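PDB 3TEF: Iron(III) ABC transporter, periplasmic iron-compound-binding protein from Vibrio cholerae, which probably binds iron-loaded catecholate siderophores in the periplasm and delivers them to an ABC transporter for iron uptake. Local coordinates for residues H8-T13 / K91-L96; D34-E39 / P132-K137; E39-S44 / Y76-D81. All coordinates share one frame; numbering follows the deposited sequence.

Contact 1: residues H8-T13 / K91-L96; sequences HRLGKT and KSYDEL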
loop_
_atom_site.group_PDB
_atom_site.type_symbol
_atom_site.label_atom_id
_atom_site.label_comp_id
_atom_site.label_asym_id
_atom_site.label_seq_id
_atom_site.Cartn_x
_atom_site.Cartn_y
_atom_site.Cartn_z
ATOM N N HIS A 8 -13.701 -4.122 9.647
ATOM C CA HIS A 8 -12.529 -4.200 8.796
ATOM C C HIS A 8 -12.504 -5.530 8.058
ATOM O O HIS A 8 -13.472 -6.317 8.127
ATOM C CB HIS A 8 -11.259 -4.030 9.639
ATOM C CG HIS A 8 -11.119 -5.069 10.702
ATOM N ND1 HIS A 8 -11.572 -4.880 11.990
ATOM C CD2 HIS A 8 -10.622 -6.322 10.650
ATOM C CE1 HIS A 8 -11.349 -5.976 12.692
ATOM N NE2 HIS A 8 -10.774 -6.866 11.908
ATOM N N ARG A 9 -11.420 -5.789 7.337
ATOM C CA ARG A 9 -11.373 -6.978 6.487
ATOM C C ARG A 9 -11.609 -8.266 7.260
ATOM O O ARG A 9 -12.217 -9.208 6.742
ATOM C CB ARG A 9 -10.061 -7.080 5.718
ATOM C CG ARG A 9 -10.076 -8.240 4.742
ATOM C CD ARG A 9 -8.698 -8.548 4.223
ATOM N NE ARG A 9 -8.219 -7.535 3.287
ATOM C CZ ARG A 9 -7.094 -7.667 2.599
ATOM N NH1 ARG A 9 -6.364 -8.771 2.752
ATOM N NH2 ARG A 9 -6.707 -6.719 1.755
ATOM N N LEU A 10 -11.133 -8.315 8.499
ATOM C CA LEU A 10 -11.221 -9.550 9.274
ATOM C C LEU A 10 -12.368 -9.508 10.299
ATOM O O LEU A 10 -12.318 -10.169 11.335
ATOM C CB LEU A 10 -9.874 -9.863 9.952
ATOM C CG LEU A 10 -8.700 -10.408 9.114
ATOM C CD1 LEU A 10 -8.450 -11.892 9.328
ATOM C CD2 LEU A 10 -8.794 -10.091 7.611
ATOM N N GLY A 11 -13.388 -8.709 10.013
ATOM C CA GLY A 11 -14.583 -8.702 10.836
ATOM C C GLY A 11 -14.787 -7.428 11.625
ATOM O O GLY A 11 -14.403 -6.346 11.175
ATOM N N LYS A 12 -15.400 -7.561 12.799
ATOM C CA LYS A 12 -15.723 -6.425 13.647
ATOM C C LYS A 12 -14.958 -6.514 14.957
ATOM O O LYS A 12 -14.852 -7.584 15.551
ATOM C CB LYS A 12 -17.232 -6.376 13.928
ATOM C CG LYS A 12 -18.073 -6.109 12.688
ATOM C CD LYS A 12 -19.555 -6.269 12.990
ATOM C CE LYS A 12 -19.872 -7.677 13.462
ATOM N NZ LYS A 12 -21.336 -7.877 13.605
ATOM N N THR A 13 -14.421 -5.376 15.394
ATOM C CA THR A 13 -13.702 -5.300 16.651
ATOM C C THR A 13 -14.258 -4.159 17.490
ATOM O O THR A 13 -14.388 -3.034 17.006
ATOM C CB THR A 13 -12.206 -5.041 16.404
ATOM O OG1 THR A 13 -11.664 -6.132 15.643
ATOM C CG2 THR A 13 -11.459 -4.904 17.721
ATOM N N LYS A 91 -3.138 -13.622 8.502
ATOM C CA LYS A 91 -3.380 -15.024 8.843
ATOM C C LYS A 91 -3.240 -15.237 10.344
ATOM O O LYS A 91 -3.689 -16.256 10.880
ATOM C CB LYS A 91 -2.451 -15.974 8.079
ATOM C CG LYS A 91 -2.611 -15.930 6.564
ATOM C CD LYS A 91 -1.811 -17.046 5.878
ATOM C CE LYS A 91 -0.364 -17.126 6.377
ATOM N NZ LYS A 91 0.470 -15.907 6.056
ATOM N N SER A 92 -2.617 -14.271 11.025
ATOM C CA SER A 92 -2.382 -14.396 12.457
ATOM C C SER A 92 -3.410 -13.652 13.272
ATOM O O SER A 92 -3.295 -13.562 14.488
ATOM C CB SER A 92 -0.983 -13.891 12.834
ATOM O OG SER A 92 0.019 -14.776 12.369
ATOM N N TYR A 93 -4.409 -13.096 12.598
ATOM C CA TYR A 93 -5.433 -12.316 13.280
ATOM C C TYR A 93 -6.118 -13.042 14.435
ATOM O O TYR A 93 -6.359 -12.448 15.487
ATOM C CB TYR A 93 -6.492 -11.859 12.286
ATOM C CG TYR A 93 -7.564 -11.007 12.917
ATOM C CD1 TYR A 93 -7.394 -9.641 13.061
ATOM C CD2 TYR A 93 -8.758 -11.575 13.357
ATOM C CE1 TYR A 93 -8.380 -8.847 13.626
ATOM C CE2 TYR A 93 -9.751 -10.789 13.932
ATOM C CZ TYR A 93 -9.557 -9.435 14.059
ATOM O OH TYR A 93 -10.520 -8.637 14.624
ATOM N N ASP A 94 -6.467 -14.310 14.233
ATOM C CA ASP A 94 -7.231 -15.019 15.250
ATOM C C ASP A 94 -6.428 -15.101 16.538
ATOM O O ASP A 94 -6.975 -14.898 17.626
ATOM C CB ASP A 94 -7.663 -16.411 14.776
ATOM C CG ASP A 94 -6.495 -17.256 14.294
ATOM O OD1 ASP A 94 -5.444 -16.689 13.892
ATOM O OD2 ASP A 94 -6.619 -18.491 14.315
ATOM N N GLU A 95 -5.130 -15.369 16.399
ATOM C CA GLU A 95 -4.237 -15.456 17.549
ATOM C C GLU A 95 -4.040 -14.099 18.221
ATOM O O GLU A 95 -4.063 -13.996 19.453
ATOM C CB GLU A 95 -2.892 -16.069 17.146
ATOM C CG GLU A 95 -2.986 -17.539 16.802
ATOM C CD GLU A 95 -3.211 -18.386 18.034
ATOM O OE1 GLU A 95 -2.763 -17.961 19.122
ATOM O OE2 GLU A 95 -3.839 -19.465 17.925
ATOM N N LEU A 96 -3.863 -13.053 17.415
ATOM C CA LEU A 96 -3.662 -11.718 17.974
ATOM C C LEU A 96 -4.940 -11.244 18.669
ATOM O O LEU A 96 -4.883 -10.556 19.686
ATOM C CB LEU A 96 -3.248 -10.727 16.880
ATOM C CG LEU A 96 -1.884 -10.919 16.207
ATOM C CD1 LEU A 96 -1.773 -10.017 14.962
ATOM C CD2 LEU A 96 -0.705 -10.647 17.174
HETATM O O HOH W 1 -12.874 -9.565 15.284
#

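Contact 2: residues D34-E39 / P132-K137; sequences DSFGIE and PAVEAK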
loop_
_atom_site.group_PDB
_atom_site.type_symbol
_atom_site.label_atom_id
_atom_site.label_comp_id
_atom_site.label_asym_id
_atom_site.label_seq_id
_atom_site.Cartn_x
_atom_site.Cartn_y
_atom_site.Cartn_z
ATOM N N ASP A 34 1.324 6.876 12.647
ATOM C CA ASP A 34 2.269 7.942 12.938
ATOM C C ASP A 34 1.835 9.282 12.328
ATOM O O ASP A 34 1.931 10.319 12.978
ATOM C CB ASP A 34 3.672 7.559 12.478
ATOM C CG ASP A 34 4.674 8.661 12.726
ATOM O OD1 ASP A 34 5.138 8.788 13.873
ATOM O OD2 ASP A 34 4.973 9.397 11.770
ATOM N N SER A 35 1.355 9.254 11.085
ATOM C CA SER A 35 0.951 10.470 10.379
ATOM C C SER A 35 -0.140 11.246 11.117
ATOM O O SER A 35 -0.169 12.489 11.081
ATOM C CB SER A 35 0.484 10.148 8.956
ATOM O OG SER A 35 1.550 9.643 8.174
ATOM N N PHE A 36 -1.036 10.516 11.770
ATOM C CA PHE A 36 -2.138 11.127 12.511
ATOM C C PHE A 36 -1.760 11.428 13.967
ATOM O O PHE A 36 -2.601 11.827 14.770
ATOM C CB PHE A 36 -3.420 10.279 12.408
ATOM C CG PHE A 36 -4.121 10.407 11.078
ATOM C CD1 PHE A 36 -4.514 11.655 10.610
ATOM C CD2 PHE A 36 -4.388 9.292 10.301
ATOM C CE1 PHE A 36 -5.150 11.780 9.387
ATOM C CE2 PHE A 36 -5.015 9.408 9.078
ATOM C CZ PHE A 36 -5.405 10.653 8.622
ATOM N N GLY A 37 -0.482 11.247 14.291
ATOM C CA GLY A 37 0.056 11.734 15.546
ATOM C C GLY A 37 0.032 10.766 16.707
ATOM O O GLY A 37 0.208 11.164 17.854
ATOM N N ILE A 38 -0.182 9.488 16.414
ATOM C CA ILE A 38 -0.213 8.462 17.454
ATOM C C ILE A 38 1.141 7.759 17.554
ATOM O O ILE A 38 1.741 7.445 16.531
ATOM C CB ILE A 38 -1.293 7.401 17.140
ATOM C CG1 ILE A 38 -2.679 8.051 16.982
ATOM C CG2 ILE A 38 -1.271 6.291 18.184
ATOM C CD1 ILE A 38 -3.139 8.850 18.190
ATOM N N GLU A 39 1.626 7.508 18.772
ATOM C CA GLU A 39 2.919 6.848 18.931
ATOM C C GLU A 39 2.750 5.461 19.544
ATOM O O GLU A 39 2.334 5.340 20.686
ATOM C CB GLU A 39 3.879 7.673 19.792
ATOM C CG GLU A 39 5.290 7.091 19.827
ATOM C CD GLU A 39 6.223 7.845 20.745
ATOM O OE1 GLU A 39 5.777 8.833 21.368
ATOM O OE2 GLU A 39 7.405 7.451 20.838
ATOM N N PRO A 132 -12.111 14.874 12.838
ATOM C CA PRO A 132 -11.938 16.101 12.043
ATOM C C PRO A 132 -10.626 16.133 11.256
ATOM O O PRO A 132 -10.611 16.549 10.087
ATOM C CB PRO A 132 -11.956 17.214 13.101
ATOM C CG PRO A 132 -12.718 16.625 14.252
ATOM C CD PRO A 132 -12.299 15.177 14.270
ATOM N N ALA A 133 -9.538 15.702 11.887
ATOM C CA ALA A 133 -8.239 15.672 11.225
ATOM C C ALA A 133 -8.257 14.684 10.071
ATOM O O ALA A 133 -7.693 14.936 9.005
ATOM C CB ALA A 133 -7.152 15.303 12.215
ATOM N N VAL A 134 -8.900 13.544 10.293
ATOM C CA VAL A 134 -9.006 12.548 9.244
ATOM C C VAL A 134 -9.810 13.094 8.072
ATOM O O VAL A 134 -9.419 12.947 6.917
ATOM C CB VAL A 134 -9.628 11.232 9.785
ATOM C CG1 VAL A 134 -9.923 10.269 8.646
ATOM C CG2 VAL A 134 -8.692 10.610 10.799
ATOM N N GLU A 135 -10.934 13.745 8.365
ATOM C CA GLU A 135 -11.761 14.281 7.294
ATOM C C GLU A 135 -11.042 15.366 6.499
ATOM O O GLU A 135 -11.174 15.429 5.276
ATOM C CB GLU A 135 -13.099 14.797 7.829
ATOM C CG GLU A 135 -14.027 13.700 8.351
ATOM C CD GLU A 135 -14.384 12.654 7.298
ATOM O OE1 GLU A 135 -14.450 12.984 6.092
ATOM O OE2 GLU A 135 -14.617 11.494 7.686
ATOM N N ALA A 136 -10.283 16.218 7.186
ATOM C CA ALA A 136 -9.519 17.255 6.505
ATOM C C ALA A 136 -8.543 16.621 5.522
ATOM O O ALA A 136 -8.412 17.074 4.378
ATOM C CB ALA A 136 -8.768 18.150 7.513
ATOM N N LYS A 137 -7.866 15.564 5.973
ATOM C CA LYS A 137 -6.896 14.861 5.146
ATOM C C LYS A 137 -7.584 14.209 3.959
ATOM O O LYS A 137 -7.105 14.289 2.826
ATOM C CB LYS A 137 -6.169 13.788 5.955
ATOM C CG LYS A 137 -4.916 13.326 5.295
ATOM C CD LYS A 137 -3.916 14.461 5.365
ATOM C CE LYS A 137 -2.791 14.261 4.414
ATOM N NZ LYS A 137 -1.872 15.429 4.459
#

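Contact 3: residues E39-S44 / Y76-D81; sequences EPVAVS and YTQKPD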
loop_
_atom_site.group_PDB
_atom_site.type_symbol
_atom_site.label_atom_id
_atom_site.label_comp_id
_atom_site.label_asym_id
_atom_site.label_seq_id
_atom_site.Cartn_x
_atom_site.Cartn_y
_atom_site.Cartn_z
ATOM N N GLU A 39 1.626 7.508 18.772
ATOM C CA GLU A 39 2.919 6.848 18.931
ATOM C C GLU A 39 2.750 5.461 19.544
ATOM O O GLU A 39 2.334 5.340 20.686
ATOM C CB GLU A 39 3.879 7.673 19.792
ATOM C CG GLU A 39 5.290 7.091 19.827
ATOM C CD GLU A 39 6.223 7.845 20.745
ATOM O OE1 GLU A 39 5.777 8.833 21.368
ATOM O OE2 GLU A 39 7.405 7.451 20.838
ATOM N N PRO A 40 3.105 4.419 18.787
ATOM C CA PRO A 40 2.919 3.032 19.240
ATOM C C PRO A 40 3.959 2.643 20.278
ATOM O O PRO A 40 4.988 3.326 20.404
ATOM C CB PRO A 40 3.159 2.217 17.971
ATOM C CG PRO A 40 4.142 3.061 17.192
ATOM C CD PRO A 40 3.710 4.497 17.445
ATOM N N VAL A 41 3.690 1.566 21.006
ATOM C CA VAL A 41 4.611 1.055 22.007
ATOM C C VAL A 41 5.508 -0.070 21.487
ATOM O O VAL A 41 6.534 -0.377 22.098
ATOM C CB VAL A 41 3.883 0.579 23.287
ATOM C CG1 VAL A 41 3.126 1.733 23.934
ATOM C CG2 VAL A 41 2.954 -0.593 22.988
ATOM N N ALA A 42 5.126 -0.670 20.363
ATOM C CA ALA A 42 5.899 -1.741 19.744
ATOM C C ALA A 42 5.511 -1.832 18.271
ATOM O O ALA A 42 4.375 -1.510 17.901
ATOM C CB ALA A 42 5.650 -3.061 20.448
ATOM N N VAL A 43 6.465 -2.225 17.432
ATOM C CA VAL A 43 6.261 -2.221 15.987
ATOM C C VAL A 43 6.957 -3.389 15.321
ATOM O O VAL A 43 7.964 -3.894 15.819
ATOM C CB VAL A 43 6.782 -0.920 15.337
ATOM C CG1 VAL A 43 6.040 0.280 15.898
ATOM C CG2 VAL A 43 8.299 -0.779 15.550
ATOM N N SER A 44 6.431 -3.816 14.181
ATOM C CA SER A 44 7.166 -4.784 13.385
ATOM C C SER A 44 8.459 -4.136 12.904
ATOM O O SER A 44 8.596 -2.908 12.901
ATOM C CB SER A 44 6.323 -5.291 12.209
ATOM O OG SER A 44 5.764 -4.210 11.499
ATOM N N TYR A 76 2.342 -9.830 23.848
ATOM C CA TYR A 76 1.627 -10.058 25.101
ATOM C C TYR A 76 2.279 -9.287 26.243
ATOM O O TYR A 76 1.596 -8.681 27.069
ATOM C CB TYR A 76 1.578 -11.548 25.444
ATOM C CG TYR A 76 0.842 -11.823 26.733
ATOM C CD1 TYR A 76 -0.544 -11.806 26.779
ATOM C CD2 TYR A 76 1.532 -12.078 27.911
ATOM C CE1 TYR A 76 -1.227 -12.046 27.963
ATOM C CE2 TYR A 76 0.858 -12.314 29.101
ATOM C CZ TYR A 76 -0.516 -12.293 29.122
ATOM O OH TYR A 76 -1.190 -12.536 30.302
ATOM N N THR A 77 3.604 -9.308 26.271
ATOM C CA THR A 77 4.369 -8.607 27.299
ATOM C C THR A 77 4.116 -7.098 27.281
ATOM O O THR A 77 4.124 -6.445 28.327
ATOM C CB THR A 77 5.866 -8.872 27.126
ATOM O OG1 THR A 77 6.122 -10.273 27.305
ATOM C CG2 THR A 77 6.670 -8.083 28.141
ATOM N N GLN A 78 3.877 -6.552 26.092
ATOM C CA GLN A 78 3.629 -5.121 25.945
ATOM C C GLN A 78 2.250 -4.651 26.418
ATOM O O GLN A 78 1.991 -3.453 26.468
ATOM C CB GLN A 78 3.885 -4.682 24.496
ATOM C CG GLN A 78 5.326 -4.834 24.073
ATOM C CD GLN A 78 6.235 -3.885 24.828
ATOM O OE1 GLN A 78 6.031 -2.672 24.795
ATOM N NE2 GLN A 78 7.220 -4.427 25.530
ATOM N N LYS A 79 1.355 -5.588 26.742
ATOM C CA LYS A 79 0.031 -5.245 27.259
ATOM C C LYS A 79 -0.696 -4.225 26.389
ATOM O O LYS A 79 -1.087 -3.152 26.859
ATOM C CB LYS A 79 0.133 -4.708 28.683
ATOM C CG LYS A 79 0.787 -5.660 29.661
ATOM C CD LYS A 79 1.037 -4.963 30.987
ATOM C CE LYS A 79 1.987 -5.760 31.870
ATOM N NZ LYS A 79 2.552 -4.913 32.960
ATOM N N PRO A 80 -0.894 -4.559 25.114
ATOM C CA PRO A 80 -1.538 -3.592 24.226
ATOM C C PRO A 80 -3.015 -3.393 24.534
ATOM O O PRO A 80 -3.710 -4.326 24.982
ATOM C CB PRO A 80 -1.361 -4.217 22.838
ATOM C CG PRO A 80 -1.205 -5.666 23.082
ATOM C CD PRO A 80 -0.539 -5.811 24.424
ATOM N N ASP A 81 -3.487 -2.173 24.301
ATOM C CA ASP A 81 -4.912 -1.892 24.335
ATOM C C ASP A 81 -5.485 -2.095 22.935
ATOM O O ASP A 81 -6.679 -2.317 22.774
ATOM C CB ASP A 81 -5.176 -0.469 24.821
ATOM C CG ASP A 81 -4.637 -0.226 26.216
ATOM O OD1 ASP A 81 -5.136 -0.870 27.161
ATOM O OD2 ASP A 81 -3.713 0.601 26.371
#

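Contact 1: residues H8-T13 / K91-L96
Y93 swings its CG anti to the backbone N (chi1 -178°), which carries the phenol away from helix 93-99 to L10 and H8. H8 turns to meet it with CG between its own N and carbonyl carbon (chi1 60°). Both H8 and L10 belong to a beta hairpin, strands 3-8 and 11-16, closed by a type I turn from H8 to G11, so the contact sets the first helical turn of 93-99 against the hairpin's tip. L10 supplies the apolar half. Its CB lies over one face of the Y93 ring, 3.8 Å from the centroid and almost on the ring normal, a CH-pi contact, while L10 CD1 reaches round to touch Y93 CB at 3.5 Å. The polar half gathers at the far end of the phenol. H8 NE2 donates to Y93 OH over 3.3 Å, but the N-H...O angle of only 124° makes this a weak bond. Y93 OH sits at the edge of the imidazole, and the two rings meet obliquely, centroids 5.4 Å apart. Inside the hairpin, G11 O lies 3.3 Å above the H8 ring, over its centre. T13 OG1 is 2.9 Å from Y93 OH, and both hydroxyls hydrogen-bond to the backbone oxygen of T102. That shared carbonyl ties the hairpin and the helix to the start of strand 102-104, whose V104 touches both L10 and Y93. A water also meets the phenol: lying at the edge of the Y93 ring, it stands 2.6 Å from Y93 OH and donates a hydrogen bond of 2.8 Å to K12 O.

Contact 2: residues D34-E39 / P132-K137
This is apolar packing between F36, the residue just past helix 27-35, and the early turns of the long helix 131-154, which leads from one lobe of the protein toward the other. The F36 and V134 side chains run roughly perpendicular to each other. V134 CG2 lies over one face of the F36 ring, shifted toward its rim, 4.0 Å from the centroid in a CH-pi contact. The outer end of the ring also meets the helix backbone, with F36 CE1 3.9 Å from V134 CA. K137 comes in at the ring edge, its CB 4.1 Å from F36 CE1. With CG anti to the backbone N (chi1 -163°) and a bend at chi2, the rest of the lysine leads away, and NZ forms a salt bridge with E271. V267 of helix 267-279 touches both F36 and K137, and W121 of helix 113-128 backs V134 and K137, which makes the site a meeting point of several helices. Directly after F36 the chain turns: G37, with positive phi, is the C-prime residue of the Schellman motif that ends helix 27-35, I38 N bonding to I33 O and G37 N to D34 O.

Contact 3: residues E39-S44 / Y76-D81
A42 and Q78 CG make the buried side of this contact: A42, itself buried, sets its CB against Q78 CG at 4.0 Å. A42 lies on the short strand 42-43, an edge strand of the four-stranded parallel sheet, and Q78 sits at the end region of helix 72-77 on the way to strand 82-85 of the same sheet, in the alternation of helix and parallel strand found in the alpha/beta lobes of this family. K79, with positive phi, is the first residue to leave helical backbone angles. Q78 points its CB toward the strand, leaves with CG anti to the carbonyl carbon (chi1 -65°) and bends at chi2 (-67°), so that the methylene part rests on alanine while the amide runs on beside V41.

V41 and the Q78 amide form the more accessible side, both residues being partly exposed. Q78 OE1 stands 4.1 Å from V41 CG2, and the two side chains run alongside in opposing senses. OE1 of Q78 also lies 3.6 Å from V41 O, but these are two acceptors and no hydrogen bond joins them. R21, just ahead of strand 22-25, serves the 76-81 segment twice: its NE donates to Q78 O and its backbone N to the D81 carboxylate. The side chain of V41 rests on R21 as well. With no hydrogen bond between the two segments, their direct contact depends on van der Waals packing, and two acceptor oxygens facing each other would, if anything, disfavour a closer approach.

How the contacts relate
All three contacts lie in the N-terminal lobe, round its four-stranded parallel sheet. Contacts 2 and 3 share E39: the chain closes helix 27-35 at the first and runs into edge strand 42-43 at the second, their centres about 20 Å apart. Contact 1 joins the other edge, beside strand 102-104, its centre about 17 Å from that of contact 3 (nearest atoms about 7 Å) and about 23 Å from that of contact 2 (nearest atoms about 14 Å). Apart from the shared E39, no contact touches another. In this family the ligand normally binds between the lobes; contacts 1 and 3 pack elements within the first lobe, and contact 2 sets it against the helix leading to the second.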